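Local coordinates for protein choline kinase (PDB 4R78) that probably phosphorylates choline as a bacterial kinase of protein kinase-like fold, here with adenosine monophosphate in its nucleotide pocket, at residues K65-G68 / L74-R77; G104-E109 / L212-Y217. All coordinates share one frame; numbering follows the deposited sequence.

How the interactions relate
Interactions 1 and 2 (centres about 9 Å apart) meet on neighbouring antiparallel strands, 61-66 and 105-109. A probable backbone hydrogen bond links these strands, Lys106 N to Lys65 O at 2.9 Å, and another lies just beyond their ends, Phe67 N to Gly104 O at 3.0 Å. Ile75 of interaction 1 also lays CG2 3.5 Å from Glu216 O of interaction 2. Interaction 2 lines the AMP site with Glu109, Ile213 and Asp214. The Phe67 side chain is about 9 Å from AMP, but Lys65 NZ reaches toward the phosphate, 4.3 Å from AMP O1P. That lysine also forms a salt bridge to a bound MES, probably a crystallisation molecule, and long, weak ion pairs with Asp214 and Glu216.

Interaction 1 (K65-G68 / L74-R77); sequences KFFG and LINR
The chain leaves strand 61-66 at Phe67, turns through a short loop and comes back beside itself ahead of helix 77-87, Gly68 and Ile75 being the nearest pair across the contact with CA atoms 7.6 Å apart. Phe67 and Ile75 supply its apolar part. With CG of Phe67 set between the backbone N and the carbonyl carbon (chi1 63°), the ring atoms CD2 and CE2 come up to Ile75, obliquely. The closest approach is from Phe67 CE2 to Ile75 CG2, 3.7 Å, and Ile75 CD1 reaches Phe67 CD2 at 4.0 Å. Arg77 meets the same ring at its edge, its CG standing 4.0 Å from Phe67 CE2. This is the connection between a strand of the five-stranded antiparallel sheet and the helix that follows it in the protein kinase-like fold. Asn76 occupies the N-cap of that helix, its OD1 accepting from Asp79 N. From the first helical turn, Arg77 runs extended from CG to NE back to the loop, where NH1 gives Gly68 O a weak hydrogen bond of 2.9 Å, bent to 126° at the hydrogen. The carbonyl oxygen lies at the edge of the guanidinium, near its plane, while NH2 makes the stronger bond of this side chain, to Ile101 O.

Interaction 2 (G104-E109 / L212-Y217); sequences GIKVNE and LIDWEY. With AMP (adenosine monophosphate), chain C.
Lys106, near the start of strand 105-109, sends its side chain across to the segment 212-217, which leaves strand 210-212. From CB, which points at that segment, the chain first runs straight, CG lying anti to the backbone N (chi1 179°), then bends at chi3 (75°). Lys106 CD is the first atom to meet the segment, 3.4 Å from Glu216 OE2, and CE passes the same oxygen. NZ ends between two carboxylates. Lys106 NZ forms salt bridges of 2.8 Å to Asp214 OD1 and 2.8 Å to Glu216 OE2, and the two are not met alike: Glu216 offers its syn lone pair, whereas Asp214 OD1 is approached on the anti side, 26° out of the carboxylate plane. Two waters also lie within bonding distance of Lys106 NZ, one at 2.8 Å that takes a bond from Asp214 N, the other at 2.9 Å that takes one from Trp215 N. Three N-H groups must therefore be shared among four acceptors, at least one bond being bifurcated or alternating. Trp215 NE1 donates to Leu212 O, which lies in the indole plane, though the donor sits above the carbonyl plane. The other oxygen of Asp214, OD2, lies 3.0 Å from AMP O5', and Glu109 O, further along the segment, is 2.7 Å from AMP N6. A buried ammonium gripped by two acids is probably kept charged, and its pull on OD1 would help hold the Asp214 carboxylate beside O5'.

Interaction 1 (K65-G68 / L74-R77)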
loop_
_atom_site.group_PDB
_atom_site.type_symbol
_atom_site.label_atom_id
_atom_site.label_comp_id
_atom_site.label_asym_id
_atom_site.label_seq_id
_atom_site.Cartn_x
_atom_site.Cartn_y
_atom_site.Cartn_z
ATOM N N LYS A 65 -5.179 9.605 -7.799
ATOM C CA LYS A 65 -3.882 9.227 -7.259
ATOM C C LYS A 65 -2.834 9.214 -8.365
ATOM O O LYS A 65 -2.880 8.388 -9.281
ATOM C CB LYS A 65 -3.930 7.881 -6.535
ATOM C CG LYS A 65 -2.695 7.646 -5.680
ATOM C CD LYS A 65 -2.785 6.378 -4.850
ATOM C CE LYS A 65 -1.576 6.271 -3.926
ATOM N NZ LYS A 65 -1.616 5.050 -3.068
ATOM N N PHE A 66 -1.907 10.161 -8.279
ATOM C CA PHE A 66 -0.786 10.257 -9.199
ATOM C C PHE A 66 0.362 9.482 -8.548
ATOM O O PHE A 66 1.085 10.020 -7.705
ATOM C CB PHE A 66 -0.414 11.732 -9.383
ATOM C CG PHE A 66 0.401 12.026 -10.621
ATOM C CD1 PHE A 66 1.515 11.255 -10.961
ATOM C CD2 PHE A 66 0.075 13.115 -11.425
ATOM C CE1 PHE A 66 2.267 11.548 -12.098
ATOM C CE2 PHE A 66 0.824 13.420 -12.563
ATOM C CZ PHE A 66 1.923 12.633 -12.900
ATOM N N PHE A 67 0.515 8.217 -8.930
ATOM C CA PHE A 67 1.471 7.320 -8.277
ATOM C C PHE A 67 2.703 7.038 -9.140
ATOM O O PHE A 67 3.664 6.419 -8.679
ATOM C CB PHE A 67 0.790 5.989 -7.924
ATOM C CG PHE A 67 0.309 5.222 -9.126
ATOM C CD1 PHE A 67 -1.005 5.347 -9.567
ATOM C CD2 PHE A 67 1.179 4.393 -9.836
ATOM C CE1 PHE A 67 -1.449 4.653 -10.692
ATOM C CE2 PHE A 67 0.745 3.701 -10.961
ATOM C CZ PHE A 67 -0.570 3.831 -11.389
ATOM N N GLY A 68 2.662 7.475 -10.395
ATOM C CA GLY A 68 3.651 7.063 -11.387
ATOM C C GLY A 68 5.024 7.704 -11.352
ATOM O O GLY A 68 5.957 7.165 -11.951
ATOM N N LEU A 74 9.057 0.094 -9.984
ATOM C CA LEU A 74 8.543 -0.353 -8.687
ATOM C C LEU A 74 7.086 -0.783 -8.762
ATOM O O LEU A 74 6.719 -1.848 -8.260
ATOM C CB LEU A 74 8.706 0.752 -7.638
ATOM C CG LEU A 74 10.144 1.203 -7.361
ATOM C CD1 LEU A 74 10.154 2.603 -6.787
ATOM C CD2 LEU A 74 10.874 0.230 -6.444
ATOM N N ILE A 75 6.261 0.065 -9.371
ATOM C CA ILE A 75 4.845 -0.210 -9.574
ATOM C C ILE A 75 4.638 -0.490 -11.059
ATOM O O ILE A 75 4.716 0.421 -11.885
ATOM C CB ILE A 75 3.955 0.984 -9.123
ATOM C CG1 ILE A 75 4.141 1.263 -7.621
ATOM C CG2 ILE A 75 2.479 0.728 -9.473
ATOM C CD1 ILE A 75 3.517 2.568 -7.135
ATOM N N ASN A 76 4.410 -1.759 -11.387
ATOM C CA ASN A 76 4.161 -2.173 -12.760
ATOM C C ASN A 76 2.740 -1.775 -13.130
ATOM O O ASN A 76 1.772 -2.392 -12.687
ATOM C CB ASN A 76 4.382 -3.685 -12.911
ATOM C CG ASN A 76 4.223 -4.175 -14.346
ATOM O OD1 ASN A 76 3.327 -3.751 -15.076
ATOM N ND2 ASN A 76 5.080 -5.113 -14.742
ATOM N N ARG A 77 2.627 -0.724 -13.939
ATOM C CA ARG A 77 1.336 -0.089 -14.208
ATOM C C ARG A 77 0.343 -1.018 -14.888
ATOM O O ARG A 77 -0.831 -1.036 -14.544
ATOM C CB ARG A 77 1.529 1.196 -15.012
ATOM C CG ARG A 77 2.392 2.210 -14.272
ATOM C CD ARG A 77 2.640 3.449 -15.098
ATOM N NE ARG A 77 3.676 4.281 -14.492
ATOM C CZ ARG A 77 4.270 5.299 -15.103
ATOM N NH1 ARG A 77 5.207 5.996 -14.477
ATOM N NH2 ARG A 77 3.948 5.611 -16.352
#

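Interaction 2 (G104-E109 / L212-Y217)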
loop_
_atom_site.group_PDB
_atom_site.type_symbol
_atom_site.label_atom_id
_atom_site.label_comp_id
_atom_site.label_asym_id
_atom_site.label_seq_id
_atom_site.Cartn_x
_atom_site.Cartn_y
_atom_site.Cartn_z
ATOM N N GLY A 104 0.872 6.992 -15.040
ATOM C CA GLY A 104 0.626 6.327 -13.760
ATOM C C GLY A 104 -0.307 7.142 -12.887
ATOM O O GLY A 104 0.085 7.636 -11.824
ATOM N N ILE A 105 -1.546 7.278 -13.348
ATOM C CA ILE A 105 -2.551 8.116 -12.694
ATOM C C ILE A 105 -3.880 7.370 -12.622
ATOM O O ILE A 105 -4.397 6.899 -13.638
ATOM C CB ILE A 105 -2.762 9.467 -13.446
ATOM C CG1 ILE A 105 -1.449 10.253 -13.574
ATOM C CG2 ILE A 105 -3.826 10.319 -12.753
ATOM C CD1 ILE A 105 -1.510 11.405 -14.565
ATOM N N LYS A 106 -4.418 7.274 -11.410
ATOM C CA LYS A 106 -5.694 6.616 -11.166
ATOM C C LYS A 106 -6.755 7.668 -10.894
ATOM O O LYS A 106 -6.545 8.578 -10.091
ATOM C CB LYS A 106 -5.562 5.665 -9.972
ATOM C CG LYS A 106 -6.847 4.926 -9.600
ATOM C CD LYS A 106 -6.606 3.914 -8.475
ATOM C CE LYS A 106 -6.441 4.585 -7.115
ATOM N NZ LYS A 106 -6.072 3.605 -6.046
ATOM N N VAL A 107 -7.886 7.551 -11.584
ATOM C CA VAL A 107 -9.007 8.462 -11.374
ATOM C C VAL A 107 -10.216 7.651 -10.926
ATOM O O VAL A 107 -10.724 6.811 -11.673
ATOM C CB VAL A 107 -9.351 9.264 -12.651
ATOM C CG1 VAL A 107 -10.464 10.270 -12.367
ATOM C CG2 VAL A 107 -8.118 9.971 -13.201
ATOM N N ASN A 108 -10.662 7.913 -9.700
ATOM C CA ASN A 108 -11.717 7.140 -9.051
ATOM C C ASN A 108 -12.903 8.007 -8.651
ATOM O O ASN A 108 -12.814 9.237 -8.649
ATOM C CB ASN A 108 -11.158 6.443 -7.800
ATOM C CG ASN A 108 -10.396 5.164 -8.119
ATOM O OD1 ASN A 108 -10.236 4.781 -9.277
ATOM N ND2 ASN A 108 -9.916 4.496 -7.078
ATOM N N GLU A 109 -14.009 7.355 -8.302
ATOM C CA GLU A 109 -15.159 8.049 -7.737
ATOM C C GLU A 109 -14.779 8.795 -6.459
ATOM O O GLU A 109 -13.910 8.351 -5.698
ATOM C CB GLU A 109 -16.305 7.067 -7.461
ATOM C CG GLU A 109 -16.027 6.061 -6.341
ATOM C CD GLU A 109 -17.232 5.219 -5.976
ATOM O OE1 GLU A 109 -17.040 4.020 -5.696
ATOM O OE2 GLU A 109 -18.367 5.748 -5.969
ATOM N N LEU A 212 -11.705 -1.019 0.941
ATOM C CA LEU A 212 -10.251 -1.107 1.002
ATOM C C LEU A 212 -9.716 -0.605 -0.337
ATOM O O LEU A 212 -10.038 -1.171 -1.384
ATOM C CB LEU A 212 -9.802 -2.543 1.285
ATOM C CG LEU A 212 -8.304 -2.867 1.238
ATOM C CD1 LEU A 212 -7.482 -1.919 2.114
ATOM C CD2 LEU A 212 -8.059 -4.313 1.635
ATOM N N ILE A 213 -8.913 0.456 -0.290
ATOM C CA ILE A 213 -8.509 1.182 -1.496
ATOM C C ILE A 213 -7.002 1.132 -1.729
ATOM O O ILE A 213 -6.260 0.555 -0.932
ATOM C CB ILE A 213 -8.983 2.664 -1.449
ATOM C CG1 ILE A 213 -8.254 3.427 -0.335
ATOM C CG2 ILE A 213 -10.505 2.726 -1.304
ATOM C CD1 ILE A 213 -8.370 4.930 -0.433
ATOM N N ASP A 214 -6.573 1.729 -2.841
ATOM C CA ASP A 214 -5.160 1.939 -3.167
ATOM C C ASP A 214 -4.373 0.637 -3.285
ATOM O O ASP A 214 -3.475 0.340 -2.491
ATOM C CB ASP A 214 -4.515 2.952 -2.209
ATOM C CG ASP A 214 -4.968 4.383 -2.473
ATOM O OD1 ASP A 214 -5.756 4.623 -3.417
ATOM O OD2 ASP A 214 -4.518 5.282 -1.736
ATOM N N TRP A 215 -4.728 -0.120 -4.316
ATOM C CA TRP A 215 -4.150 -1.427 -4.587
ATOM C C TRP A 215 -2.911 -1.361 -5.487
ATOM O O TRP A 215 -2.551 -2.358 -6.110
ATOM C CB TRP A 215 -5.224 -2.326 -5.213
ATOM C CG TRP A 215 -6.351 -2.641 -4.269
ATOM C CD1 TRP A 215 -7.347 -1.800 -3.862
ATOM C CD2 TRP A 215 -6.583 -3.887 -3.609
ATOM N NE1 TRP A 215 -8.191 -2.446 -2.988
ATOM C CE2 TRP A 215 -7.742 -3.730 -2.815
ATOM C CE3 TRP A 215 -5.920 -5.120 -3.607
ATOM C CZ2 TRP A 215 -8.256 -4.767 -2.027
ATOM C CZ3 TRP A 215 -6.429 -6.150 -2.825
ATOM C CH2 TRP A 215 -7.591 -5.966 -2.051
ATOM N N GLU A 216 -2.242 -0.209 -5.527
ATOM C CA GLU A 216 -1.088 -0.010 -6.422
ATOM C C GLU A 216 0.056 -0.999 -6.223
ATOM O O GLU A 216 0.836 -1.234 -7.143
ATOM C CB GLU A 216 -0.537 1.418 -6.317
ATOM C CG GLU A 216 -1.368 2.470 -7.047
ATOM C CD GLU A 216 -2.770 2.623 -6.475
ATOM O OE1 GLU A 216 -2.900 2.695 -5.234
ATOM O OE2 GLU A 216 -3.732 2.658 -7.272
ATOM N N TYR A 217 0.164 -1.561 -5.020
ATOM C CA TYR A 217 1.233 -2.508 -4.718
ATOM C C TYR A 217 0.786 -3.960 -4.779
ATOM O O TYR A 217 1.602 -4.867 -4.573
ATOM C CB TYR A 217 1.851 -2.191 -3.355
ATOM C CG TYR A 217 2.491 -0.823 -3.305
ATOM C CD1 TYR A 217 3.793 -0.624 -3.764
ATOM C CD2 TYR A 217 1.784 0.275 -2.819
ATOM C CE1 TYR A 217 4.380 0.637 -3.729
ATOM C CE2 TYR A 217 2.361 1.540 -2.778
ATOM C CZ TYR A 217 3.658 1.710 -3.235
ATOM O OH TYR A 217 4.232 2.962 -3.192
HETATM P P AMP C . -4.092 7.332 1.101
HETATM O O1P AMP C . -2.772 6.692 0.745
HETATM O O2P AMP C . -3.977 8.546 1.990
HETATM O O3P AMP C . -5.163 6.352 1.518
HETATM O "O5'" AMP C . -4.646 7.924 -0.290
HETATM C "C5'" AMP C . -6.049 7.965 -0.549
HETATM C "C4'" AMP C . -6.732 8.892 0.448
HETATM O "O4'" AMP C . -7.682 9.721 -0.231
HETATM C "C3'" AMP C . -7.499 8.108 1.502
HETATM O "O3'" AMP C . -6.792 8.091 2.747
HETATM C "C2'" AMP C . -8.834 8.815 1.631
HETATM O "O2'" AMP C . -8.811 9.732 2.725
HETATM C "C1'" AMP C . -8.988 9.618 0.352
HETATM N N9 AMP C . -9.923 8.932 -0.580
HETATM C C8 AMP C . -9.606 7.914 -1.405
HETATM N N7 AMP C . -10.673 7.505 -2.135
HETATM C C5 AMP C . -11.709 8.281 -1.783
HETATM C C6 AMP C . -13.133 8.386 -2.174
HETATM N N6 AMP C . -13.649 7.553 -3.109
HETATM N N1 AMP C . -13.888 9.335 -1.572
HETATM C C2 AMP C . -13.376 10.165 -0.640
HETATM N N3 AMP C . -12.089 10.125 -0.237
HETATM C C4 AMP C . -11.217 9.222 -0.759
HETATM O O HOH W 1 -8.544 2.978 -4.804
HETATM O O HOH W 2 -6.786 0.774 -6.129
#